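Local coordinates for Hcp protein (Burkholderia pseudomallei K96243, PDB 3WX6) that forms hexameric rings of the type VI secretion system, which, as in relatives, probably stack into the tube that is expelled toward target cells, at residues L73-G77 with K78-M82. Sequence-based numbering, arbitrary orientation.
Sequences LQALG and KREMM
A75 and E80 meet where the helix 69-78 runs out, a worked example of a chain closing its helix before entering a strand. E80 N donates to A75 O over 3.0 Å, in the carbonyl plane and on a lone pair, while R79 between them takes a positive phi of 56° and turns the backbone away. K78 N reaches Q74 O at 2.9 Å as in an ordinary helical turn. The packed side centres on the A75 methyl. CG of E80 trans to the backbone N (chi1 175°) and a straight chain beyond lay the carboxylate beside that methyl, OE2 3.5 Å from A75 CB. E80 OE1 accepts from the backbone N of T13 and Q14, which holds this buried group in place. The chain of selenomethionine M82 folds back, bringing CE to 3.7 Å from A75 CB, and I115 also packs on A75. Looser are Q74 and exposed K78, whose chains cross obliquely, Q74 CG 4.1 Å from K78 CD, though Q74 OE1 accepts from A163 N of the second subunit. R79 points across that interface, its guanidinium bonded to backbone oxygens of P42 and A43 of the second subunit. With R79 N 3.8 Å from L76 O, too long for the usual second bond, the C-cap is Schellman-like, leading into strand 82-87 of the Hcp fold.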
loop_
_atom_site.group_PDB
_atom_site.type_symbol
_atom_site.label_atom_id
_atom_site.label_comp_id
_atom_site.label_asym_id
_atom_site.label_seq_id
_atom_site.Cartn_x
_atom_site.Cartn_y
_atom_site.Cartn_z
ATOM N N LEU A 73 20.352 -20.895 11.960
ATOM C CA LEU A 73 21.208 -19.776 11.557
ATOM C C LEU A 73 22.640 -20.240 11.287
ATOM O O LEU A 73 23.322 -19.684 10.428
ATOM C CB LEU A 73 21.199 -18.679 12.631
ATOM C CG LEU A 73 21.711 -17.275 12.265
ATOM C CD1 LEU A 73 20.743 -16.567 11.343
ATOM C CD2 LEU A 73 21.960 -16.437 13.505
ATOM N N GLN A 74 23.091 -21.253 12.024
ATOM C CA GLN A 74 24.378 -21.894 11.751
ATOM C C GLN A 74 24.344 -22.707 10.463
ATOM O O GLN A 74 25.302 -22.705 9.687
ATOM C CB GLN A 74 24.790 -22.798 12.921
ATOM C CG GLN A 74 26.090 -23.565 12.694
ATOM C CD GLN A 74 26.556 -24.316 13.927
ATOM O OE1 GLN A 74 26.506 -23.795 15.041
ATOM N NE2 GLN A 74 27.016 -25.548 13.733
ATOM N N ALA A 75 23.234 -23.399 10.239
ATOM C CA ALA A 75 23.070 -24.200 9.037
ATOM C C ALA A 75 23.099 -23.307 7.814
ATOM O O ALA A 75 23.688 -23.649 6.793
ATOM C CB ALA A 75 21.776 -24.985 9.097
ATOM N N LEU A 76 22.458 -22.152 7.937
ATOM C CA LEU A 76 22.359 -21.194 6.847
ATOM C C LEU A 76 23.729 -20.653 6.441
ATOM O O LEU A 76 24.014 -20.502 5.252
ATOM C CB LEU A 76 21.425 -20.045 7.247
ATOM C CG LEU A 76 21.514 -18.723 6.481
ATOM C CD1 LEU A 76 21.065 -18.898 5.037
ATOM C CD2 LEU A 76 20.701 -17.645 7.180
ATOM N N GLY A 77 24.575 -20.360 7.423
ATOM C CA GLY A 77 25.903 -19.846 7.138
ATOM C C GLY A 77 26.906 -20.911 6.735
ATOM O O GLY A 77 27.831 -20.634 5.968
ATOM N N LYS A 78 26.725 -22.129 7.243
ATOM C CA LYS A 78 27.640 -23.227 6.936
ATOM C C LYS A 78 27.196 -24.090 5.754
ATOM O O LYS A 78 27.886 -25.051 5.403
ATOM C CB LYS A 78 27.845 -24.124 8.159
ATOM C CG LYS A 78 28.671 -23.502 9.284
ATOM C CD LYS A 78 29.163 -24.578 10.257
ATOM C CE LYS A 78 30.066 -23.999 11.341
ATOM N NZ LYS A 78 31.413 -23.619 10.832
ATOM N N ARG A 79 26.062 -23.746 5.144
ATOM C CA ARG A 79 25.507 -24.520 4.036
ATOM C C ARG A 79 25.290 -25.980 4.448
ATOM O O ARG A 79 25.548 -26.899 3.668
ATOM C CB ARG A 79 26.425 -24.440 2.807
ATOM C CG ARG A 79 26.376 -23.104 2.069
ATOM C CD ARG A 79 27.191 -23.116 0.771
ATOM N NE ARG A 79 26.558 -23.928 -0.266
ATOM C CZ ARG A 79 25.586 -23.494 -1.066
ATOM N NH1 ARG A 79 25.129 -22.253 -0.949
ATOM N NH2 ARG A 79 25.067 -24.300 -1.983
ATOM N N GLU A 80 24.822 -26.180 5.679
ATOM C CA GLU A 80 24.522 -27.512 6.209
ATOM C C GLU A 80 23.243 -28.080 5.601
ATOM O O GLU A 80 22.202 -27.419 5.603
ATOM C CB GLU A 80 24.386 -27.459 7.741
ATOM C CG GLU A 80 23.956 -28.766 8.407
ATOM C CD GLU A 80 23.635 -28.595 9.891
ATOM O OE1 GLU A 80 23.270 -29.595 10.546
ATOM O OE2 GLU A 80 23.846 -27.488 10.432
HETATM N N MSE A 81 23.317 -29.306 5.088
HETATM C CA MSE A 81 22.146 -29.943 4.498
HETATM C C MSE A 81 21.221 -30.473 5.582
HETATM O O MSE A 81 21.671 -31.053 6.571
HETATM C CB MSE A 81 22.557 -31.086 3.561
HETATM C CG MSE A 81 21.859 -31.092 2.196
HETATM SE SE MSE A 81 22.483 -29.674 1.013
HETATM C CE MSE A 81 21.332 -29.990 -0.526
HETATM N N MSE A 82 19.926 -30.263 5.394
HETATM C CA MSE A 82 18.935 -30.887 6.248
HETATM C C MSE A 82 18.835 -32.357 5.886
HETATM O O MSE A 82 18.598 -32.696 4.724
HETATM C CB MSE A 82 17.578 -30.208 6.088
HETATM C CG MSE A 82 17.582 -28.711 6.320
HETATM SE SE MSE A 82 17.981 -28.206 8.149
HETATM C CE MSE A 82 19.905 -27.987 7.965
#